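Local structure of beta-1,4-mannanase (Aplysia kurodai, 3VUP) at residues R1-I4 and F9-N12; C109-A114 and N205-A210; I168-N173 and D179-K184. The protein probably hydrolyses the beta-1,4-mannosidic linkages of mannan as a digestive endo-enzyme built on a TIM barrel. All coordinates share one frame; numbering follows the deposited sequence.

Contact 1: residues R1-I4 and F9-N12; sequences RLHI and FVLN
His3 and Val10 form an antiparallel hydrogen-bonded pair between residues 1-4 and 9-12. Val10 N donates to His3 O at 2.8 Å, and His3 N to Val10 O at 3.1 Å. Side chains of the two residues lie on the same face of the sheet. There the imidazole of His3 turns back over Val10. Its chi1 of 58° sets CG between the backbone N and the carbonyl carbon, and this brings the ring over the partner strand. Val10 CB lies over one ring face, 4.0 Å from the His3 ring centroid, in a CH-pi contact. Val10 CG1 reaches NE2 of the same ring.

The other face holds Ile4 and Phe9, a non-hydrogen-bonded pair whose side chains run side by side in the same direction. Ile4 CG1 touches Phe9 CD1 at 3.8 Å, and Ile4 CD1 continues along to CE1.

Leu2 can be followed outward. Leu2 CB meets Leu11 CD1 at 4.2 Å. CG approaches Phe9 CD1. Leu2 CD1 sits against Val10 O at 3.6 Å and also near Phe9 CD1. Leu2 CD2 lies obliquely to the Phe9 ring, 4.0 Å from Phe9 CD1. Beyond the hairpin, Phe258 packs edge-to-face with Phe9, and Val16 touches both Leu2 and Phe9.

At the open end, water 1 donates to Arg1 O and accepts from Asn12 N at 2.8 Å. It links the two segments where the direct backbone pairing has stopped. The guanidinium of Arg1 turns elsewhere, to a salt bridge with Asp215. Together these contacts make a beta hairpin of strands 3-5 and 8-11, part of a small antiparallel sheet that precedes the first barrel strand.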
loop_
_atom_site.group_PDB
_atom_site.type_symbol
_atom_site.label_atom_id
_atom_site.label_comp_id
_atom_site.label_asym_id
_atom_site.label_seq_id
_atom_site.Cartn_x
_atom_site.Cartn_y
_atom_site.Cartn_z
ATOM N N ARG A 1 -13.667 4.641 -13.170
ATOM C CA ARG A 1 -12.527 4.373 -12.297
ATOM C C ARG A 1 -13.004 3.723 -10.998
ATOM O O ARG A 1 -14.187 3.761 -10.671
ATOM C CB ARG A 1 -11.737 5.660 -12.014
ATOM C CG ARG A 1 -12.478 6.683 -11.155
ATOM C CD ARG A 1 -11.772 8.044 -11.119
ATOM N NE ARG A 1 -10.390 7.919 -10.666
ATOM C CZ ARG A 1 -9.614 8.942 -10.332
ATOM N NH1 ARG A 1 -10.075 10.185 -10.389
ATOM N NH2 ARG A 1 -8.371 8.719 -9.927
ATOM N N LEU A 2 -12.081 3.116 -10.266
ATOM C CA LEU A 2 -12.420 2.424 -9.031
ATOM C C LEU A 2 -12.927 3.415 -7.989
ATOM O O LEU A 2 -12.381 4.503 -7.839
ATOM C CB LEU A 2 -11.184 1.701 -8.510
ATOM C CG LEU A 2 -11.355 0.784 -7.300
ATOM C CD1 LEU A 2 -12.229 -0.411 -7.629
ATOM C CD2 LEU A 2 -9.995 0.307 -6.810
ATOM N N HIS A 3 -13.980 3.040 -7.275
ATOM C CA HIS A 3 -14.499 3.873 -6.210
ATOM C C HIS A 3 -15.114 2.978 -5.148
ATOM O O HIS A 3 -15.129 1.746 -5.286
ATOM C CB HIS A 3 -15.510 4.896 -6.754
ATOM C CG HIS A 3 -16.676 4.282 -7.462
ATOM N ND1 HIS A 3 -17.935 4.211 -6.908
ATOM C CD2 HIS A 3 -16.769 3.701 -8.681
ATOM C CE1 HIS A 3 -18.755 3.613 -7.756
ATOM N NE2 HIS A 3 -18.074 3.299 -8.842
ATOM N N ILE A 4 -15.610 3.597 -4.089
ATOM C CA ILE A 4 -16.229 2.875 -2.998
ATOM C C ILE A 4 -17.650 3.395 -2.844
ATOM O O ILE A 4 -17.874 4.593 -2.718
ATOM C CB ILE A 4 -15.416 3.025 -1.704
ATOM C CG1 ILE A 4 -14.053 2.347 -1.888
ATOM C CG2 ILE A 4 -16.170 2.421 -0.533
ATOM C CD1 ILE A 4 -13.044 2.663 -0.817
ATOM N N PHE A 9 -15.864 -1.714 -2.698
ATOM C CA PHE A 9 -15.285 -1.349 -3.989
ATOM C C PHE A 9 -16.271 -1.638 -5.106
ATOM O O PHE A 9 -16.893 -2.708 -5.151
ATOM C CB PHE A 9 -14.021 -2.146 -4.296
ATOM C CG PHE A 9 -12.821 -1.755 -3.486
ATOM C CD1 PHE A 9 -12.259 -0.495 -3.598
ATOM C CD2 PHE A 9 -12.219 -2.679 -2.649
ATOM C CE1 PHE A 9 -11.127 -0.156 -2.867
ATOM C CE2 PHE A 9 -11.102 -2.346 -1.922
ATOM C CZ PHE A 9 -10.555 -1.084 -2.025
ATOM N N VAL A 10 -16.371 -0.682 -6.025
ATOM C CA VAL A 10 -17.176 -0.808 -7.226
ATOM C C VAL A 10 -16.349 -0.338 -8.418
ATOM O O VAL A 10 -15.637 0.672 -8.334
ATOM C CB VAL A 10 -18.469 0.032 -7.113
ATOM C CG1 VAL A 10 -19.254 0.025 -8.423
ATOM C CG2 VAL A 10 -19.332 -0.472 -5.972
ATOM N N LEU A 11 -16.434 -1.079 -9.519
ATOM C CA LEU A 11 -15.817 -0.668 -10.771
ATOM C C LEU A 11 -16.803 -0.975 -11.886
ATOM O O LEU A 11 -17.318 -2.088 -11.970
ATOM C CB LEU A 11 -14.497 -1.408 -11.019
ATOM C CG LEU A 11 -13.741 -0.937 -12.274
ATOM C CD1 LEU A 11 -13.031 0.377 -12.018
ATOM C CD2 LEU A 11 -12.766 -1.986 -12.742
ATOM N N ASN A 12 -17.075 0.009 -12.732
ATOM C CA ASN A 12 -17.940 -0.206 -13.889
ATOM C C ASN A 12 -19.287 -0.826 -13.524
ATOM O O ASN A 12 -19.778 -1.750 -14.180
ATOM C CB ASN A 12 -17.202 -0.995 -14.972
ATOM C CG ASN A 12 -16.145 -0.164 -15.654
ATOM O OD1 ASN A 12 -16.336 1.034 -15.861
ATOM N ND2 ASN A 12 -15.015 -0.781 -15.981
HETATM O O HOH W 1 -16.357 2.665 -12.173
#

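Contact 2: residues C109-A114 and N205-A210; sequences CLWNAA and NWQADA
A single side-chain hydrogen bond joins Trp111 to Gln207 across backbones that stay far apart. The nearest CA pair, Leu110 and Gln207, is separated by 10.2 Å. The contact lies within the TIM barrel. Residues 109-114 include the end of barrel strand 105-112, and residues 205-210 belong to the outer helix 197-214.

Gln207 spans the distance with a chain extended beyond CG, chi2 178°. Its amide crosses the indole at a steep angle, the two planes 59° apart. Leu110 comes from the opposite direction and brings CD1 to 4.0 Å from Gln207 OE1. The other end of the amide is also held, since Gln207 NE2 donates to Phe203 O on the same helix. Both ends of the buried amide are therefore bonded, which should fix its rotation. Tyr136 of helix 130-147 also packs on Gln207, while Met160 of strand 157-161 packs on Trp111.

At the strand end, Asn112 OD1 accepts from Ala114 N in an Asx turn. The cross-contact bond itself is bent: Trp111 NE1 donates to Gln207 OE1 at 2.9 Å, with the acceptor at the indole edge, almost in the ring plane.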
loop_
_atom_site.group_PDB
_atom_site.type_symbol
_atom_site.label_atom_id
_atom_site.label_comp_id
_atom_site.label_asym_id
_atom_site.label_seq_id
_atom_site.Cartn_x
_atom_site.Cartn_y
_atom_site.Cartn_z
ATOM N N CYS A 109 2.961 1.975 -4.401
ATOM C CA CYS A 109 3.291 2.189 -3.000
ATOM C C CYS A 109 4.483 3.135 -2.932
ATOM O O CYS A 109 5.571 2.802 -3.403
ATOM C CB CYS A 109 3.601 0.857 -2.316
ATOM S SG CYS A 109 4.112 1.027 -0.597
ATOM N N LEU A 110 4.274 4.312 -2.353
ATOM C CA LEU A 110 5.267 5.379 -2.442
ATOM C C LEU A 110 6.520 5.104 -1.616
ATOM O O LEU A 110 7.624 5.159 -2.157
ATOM C CB LEU A 110 4.651 6.718 -2.049
ATOM C CG LEU A 110 3.502 7.189 -2.935
ATOM C CD1 LEU A 110 2.963 8.500 -2.387
ATOM C CD2 LEU A 110 3.949 7.323 -4.387
ATOM N N TRP A 111 6.341 4.802 -0.327
ATOM C CA TRP A 111 7.443 4.742 0.628
ATOM C C TRP A 111 7.482 3.395 1.346
ATOM O O TRP A 111 6.520 2.618 1.303
ATOM C CB TRP A 111 7.295 5.847 1.669
ATOM C CG TRP A 111 7.225 7.230 1.099
ATOM C CD1 TRP A 111 6.116 8.023 1.014
ATOM C CD2 TRP A 111 8.307 7.996 0.548
ATOM N NE1 TRP A 111 6.435 9.224 0.441
ATOM C CE2 TRP A 111 7.773 9.235 0.147
ATOM C CE3 TRP A 111 9.669 7.749 0.334
ATOM C CZ2 TRP A 111 8.556 10.235 -0.432
ATOM C CZ3 TRP A 111 10.445 8.744 -0.241
ATOM C CH2 TRP A 111 9.884 9.967 -0.621
ATOM N N ASN A 112 8.593 3.132 2.033
ATOM C CA ASN A 112 8.784 1.879 2.747
ATOM C C ASN A 112 9.475 2.138 4.082
ATOM O O ASN A 112 10.463 2.879 4.140
ATOM C CB ASN A 112 9.661 0.945 1.908
ATOM C CG ASN A 112 9.895 -0.402 2.561
ATOM O OD1 ASN A 112 9.038 -0.908 3.289
ATOM N ND2 ASN A 112 11.056 -1.004 2.289
ATOM N N ALA A 113 8.962 1.512 5.140
ATOM C CA ALA A 113 9.602 1.549 6.452
ATOM C C ALA A 113 9.903 0.152 7.012
ATOM O O ALA A 113 10.208 0.012 8.198
ATOM C CB ALA A 113 8.759 2.347 7.443
ATOM N N ALA A 114 9.842 -0.881 6.167
ATOM C CA ALA A 114 10.110 -2.255 6.627
ATOM C C ALA A 114 11.594 -2.595 6.746
ATOM O O ALA A 114 11.946 -3.653 7.273
ATOM C CB ALA A 114 9.421 -3.263 5.728
ATOM N N ASN A 205 -1.240 12.049 6.670
ATOM C CA ASN A 205 -2.345 12.986 6.468
ATOM C C ASN A 205 -2.037 13.980 5.357
ATOM O O ASN A 205 -2.872 14.225 4.485
ATOM C CB ASN A 205 -2.641 13.717 7.783
ATOM C CG ASN A 205 -3.693 14.812 7.649
ATOM O OD1 ASN A 205 -3.390 15.999 7.765
ATOM N ND2 ASN A 205 -4.939 14.418 7.425
ATOM N N TRP A 206 -0.844 14.567 5.381
ATOM C CA TRP A 206 -0.533 15.595 4.391
ATOM C C TRP A 206 -0.469 15.016 2.983
ATOM O O TRP A 206 -0.929 15.638 2.028
ATOM C CB TRP A 206 0.765 16.323 4.733
ATOM C CG TRP A 206 0.651 17.278 5.894
ATOM C CD1 TRP A 206 -0.366 17.363 6.814
ATOM C CD2 TRP A 206 1.594 18.297 6.247
ATOM N NE1 TRP A 206 -0.102 18.369 7.715
ATOM C CE2 TRP A 206 1.094 18.954 7.393
ATOM C CE3 TRP A 206 2.817 18.710 5.711
ATOM C CZ2 TRP A 206 1.778 20.004 8.008
ATOM C CZ3 TRP A 206 3.492 19.747 6.324
ATOM C CH2 TRP A 206 2.969 20.386 7.458
ATOM N N GLN A 207 0.090 13.819 2.844
ATOM C CA GLN A 207 0.157 13.220 1.519
ATOM C C GLN A 207 -1.220 12.804 1.009
ATOM O O GLN A 207 -1.548 13.025 -0.156
ATOM C CB GLN A 207 1.139 12.056 1.492
ATOM C CG GLN A 207 2.586 12.473 1.689
ATOM C CD GLN A 207 3.501 11.273 1.711
ATOM O OE1 GLN A 207 4.005 10.849 0.676
ATOM N NE2 GLN A 207 3.692 10.694 2.888
ATOM N N ALA A 208 -2.023 12.194 1.872
ATOM C CA ALA A 208 -3.361 11.800 1.461
ATOM C C ALA A 208 -4.185 13.008 1.021
ATOM O O ALA A 208 -4.900 12.946 0.028
ATOM C CB ALA A 208 -4.065 11.036 2.573
ATOM N N ASP A 209 -4.064 14.109 1.759
ATOM C CA ASP A 209 -4.814 15.313 1.434
ATOM C C ASP A 209 -4.335 15.910 0.117
ATOM O O ASP A 209 -5.138 16.340 -0.709
ATOM C CB ASP A 209 -4.710 16.338 2.561
ATOM C CG ASP A 209 -5.552 17.576 2.306
ATOM O OD1 ASP A 209 -6.760 17.571 2.632
ATOM O OD2 ASP A 209 -4.994 18.568 1.795
ATOM N N ALA A 210 -3.025 15.912 -0.096
ATOM C CA ALA A 210 -2.472 16.421 -1.343
ATOM C C ALA A 210 -2.981 15.619 -2.537
ATOM O O ALA A 210 -3.349 16.186 -3.568
ATOM C CB ALA A 210 -0.956 16.398 -1.294
#

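Contact 3: residues I168-N173 and D179-K184. With SO4 (sulfate ion), chain G.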
loop_
_atom_site.group_PDB
_atom_site.type_symbol
_atom_site.label_atom_id
_atom_site.label_comp_id
_atom_site.label_asym_id
_atom_site.label_seq_id
_atom_site.Cartn_x
_atom_site.Cartn_y
_atom_site.Cartn_z
ATOM N N ILE A 168 8.314 3.484 17.266
ATOM C CA ILE A 168 8.695 3.137 18.628
ATOM C C ILE A 168 7.503 2.493 19.330
ATOM O O ILE A 168 6.463 3.133 19.494
ATOM C CB ILE A 168 9.135 4.382 19.414
ATOM C CG1 ILE A 168 10.329 5.046 18.724
ATOM C CG2 ILE A 168 9.466 3.999 20.852
ATOM C CD1 ILE A 168 10.614 6.459 19.202
ATOM N N PRO A 169 7.633 1.220 19.732
ATOM C CA PRO A 169 6.544 0.533 20.429
ATOM C C PRO A 169 6.606 0.818 21.926
ATOM O O PRO A 169 7.630 1.287 22.427
ATOM C CB PRO A 169 6.870 -0.932 20.169
ATOM C CG PRO A 169 8.373 -0.960 20.219
ATOM C CD PRO A 169 8.817 0.348 19.589
ATOM N N ASP A 170 5.523 0.521 22.633
ATOM C CA ASP A 170 5.469 0.664 24.085
ATOM C C ASP A 170 5.778 2.084 24.556
ATOM O O ASP A 170 6.460 2.280 25.562
ATOM C CB ASP A 170 6.389 -0.348 24.781
ATOM C CG ASP A 170 6.046 -0.525 26.244
ATOM O OD1 ASP A 170 6.920 -0.991 27.008
ATOM O OD2 ASP A 170 4.902 -0.186 26.626
ATOM N N LYS A 171 5.256 3.069 23.835
ATOM C CA LYS A 171 5.461 4.459 24.196
ATOM C C LYS A 171 4.139 5.057 24.646
ATOM O O LYS A 171 3.178 5.123 23.877
ATOM C CB LYS A 171 6.023 5.259 23.018
ATOM C CG LYS A 171 6.577 6.630 23.418
ATOM C CD LYS A 171 7.862 6.484 24.230
ATOM C CE LYS A 171 8.556 7.817 24.457
ATOM N NZ LYS A 171 7.711 8.747 25.245
ATOM N N HIS A 172 4.090 5.501 25.892
ATOM C CA HIS A 172 2.920 6.201 26.376
ATOM C C HIS A 172 2.755 7.533 25.664
ATOM O O HIS A 172 3.727 8.245 25.406
ATOM C CB HIS A 172 3.049 6.465 27.877
ATOM C CG HIS A 172 2.107 7.510 28.386
ATOM N ND1 HIS A 172 0.747 7.304 28.486
ATOM C CD2 HIS A 172 2.330 8.775 28.814
ATOM C CE1 HIS A 172 0.174 8.400 28.953
ATOM N NE2 HIS A 172 1.113 9.306 29.166
ATOM N N ASN A 173 1.508 7.881 25.387
ATOM C CA ASN A 173 1.176 9.251 25.035
ATOM C C ASN A 173 -0.196 9.548 25.601
ATOM O O ASN A 173 -1.067 8.681 25.599
ATOM C CB ASN A 173 1.216 9.474 23.518
ATOM C CG ASN A 173 1.254 10.953 23.141
ATOM O OD1 ASN A 173 0.276 11.680 23.319
ATOM N ND2 ASN A 173 2.371 11.390 22.581
ATOM N N ASP A 179 -0.289 6.845 21.248
ATOM C CA ASP A 179 0.175 5.899 22.255
ATOM C C ASP A 179 0.418 4.530 21.622
ATOM O O ASP A 179 -0.451 4.026 20.916
ATOM C CB ASP A 179 -0.897 5.794 23.337
ATOM C CG ASP A 179 -0.512 4.859 24.454
ATOM O OD1 ASP A 179 -0.173 5.360 25.549
ATOM O OD2 ASP A 179 -0.551 3.626 24.238
ATOM N N THR A 180 1.576 3.920 21.887
ATOM C CA THR A 180 1.880 2.617 21.296
ATOM C C THR A 180 2.053 1.531 22.352
ATOM O O THR A 180 2.667 0.493 22.094
ATOM C CB THR A 180 3.114 2.666 20.380
ATOM O OG1 THR A 180 4.246 3.090 21.143
ATOM C CG2 THR A 180 2.892 3.630 19.234
ATOM N N THR A 181 1.507 1.749 23.542
ATOM C CA THR A 181 1.597 0.717 24.562
ATOM C C THR A 181 0.933 -0.605 24.151
ATOM O O THR A 181 1.427 -1.674 24.504
ATOM C CB THR A 181 1.081 1.191 25.936
ATOM O OG1 THR A 181 -0.310 1.530 25.857
ATOM C CG2 THR A 181 1.890 2.383 26.421
ATOM N N ALA A 182 -0.141 -0.547 23.362
ATOM C CA ALA A 182 -0.782 -1.787 22.915
ATOM C C ALA A 182 0.128 -2.611 22.003
ATOM O O ALA A 182 -0.063 -3.821 21.870
ATOM C CB ALA A 182 -2.100 -1.502 22.221
ATOM N N LEU A 183 1.113 -1.957 21.386
ATOM C CA LEU A 183 2.073 -2.608 20.499
ATOM C C LEU A 183 3.302 -3.151 21.219
ATOM O O LEU A 183 4.217 -3.651 20.567
ATOM C CB LEU A 183 2.500 -1.664 19.375
ATOM C CG LEU A 183 1.378 -1.313 18.397
ATOM C CD1 LEU A 183 1.844 -0.233 17.448
ATOM C CD2 LEU A 183 0.909 -2.539 17.615
ATOM N N LYS A 184 3.335 -3.069 22.545
ATOM C CA LYS A 184 4.451 -3.632 23.292
ATOM C C LYS A 184 4.623 -5.104 22.940
ATOM O O LYS A 184 3.661 -5.875 22.965
ATOM C CB LYS A 184 4.241 -3.485 24.802
ATOM C CG LYS A 184 5.370 -4.093 25.616
ATOM C CD LYS A 184 5.077 -4.058 27.099
ATOM C CE LYS A 184 6.235 -4.662 27.867
ATOM N NZ LYS A 184 5.908 -4.835 29.299
HETATM S S SO4 G . 7.244 5.983 28.109
HETATM O O1 SO4 G . 6.736 7.295 27.704
HETATM O O2 SO4 G . 6.416 4.969 27.480
HETATM O O3 SO4 G . 8.636 5.864 27.679
HETATM O O4 SO4 G . 7.175 5.860 29.557
HETATM O O HOH W 2 -0.608 4.946 28.097
#
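This contact folds together two parts of the long loop between strand 157-161 and helix 197-214. Residues 179-184 carry an Asx turn at Asp179, whose carboxylate also reaches across to Asn173. Asp179 OD2 accepts from Thr181 N and, through its syn lone pair, from Thr181 OG1 at 2.7 Å. Asp179 OD1 takes Asn173 N at 3.0 Å on its anti side, tilted out of the carboxylate plane. OD1 also receives a hydrogen from water 2, which lies in the plane of the His172 ring, 2.7 Å from His172 ND1. Replacing Asp179 with alanine removes the carboxylate, and Asn173 N, Thr181 N and Thr181 OG1 would probably lose this acceptor, loosening that end of the contact.

Thr180 makes the central link. Thr180 OG1 donates to Ile168 O at 2.8 Å, in the carbonyl plane, and accepts from Lys171 N. With chi1 at 60° the hydroxyl can reach both. Thr180 N donates to Lys171 O at 2.8 Å. Thr180 O accepts from Asp170 N and Leu183 N, which approach opposite faces of its plane.

Outside this network Lys184 runs alongside Asp170, and Lys184 CD lies 3.6 Å from Asp170 OD1. Their charged ends stay apart, beyond a salt bridge. Sulfate O2, of an ion probably from the crystallisation liquor, accepts from His172 N at 2.9 Å. A bond from Lys171 NZ to sulfate O1 is less certain, as Lys171 has two conformers.

The contact lies at the protein surface. Ile168 pairs by backbone with Tyr195 and packs on Leu196, just before helix 197-214. Thr181-Leu183 forms a short 3-10 segment within the loop that follows barrel strand 157-161.

How the contacts relate
From the N terminus, contact 1 comes first and closes a short hairpin turn before the barrel begins. It is complete before either of the others opens. Contact 2 then joins strand 105-112 to helix 197-214, closing a loop of 90 residues. Strand 157-161 lies in that interval. So does all of contact 3, which folds the loop after this strand on itself before the chain enters helix 197-214. No two contacts touch. Contact 2 is buried, with its centre about 22 Å from the centre of each of the others. Contacts 1 and 3 lie on opposite sides of the chain's centre, their own centres about 36 Å apart.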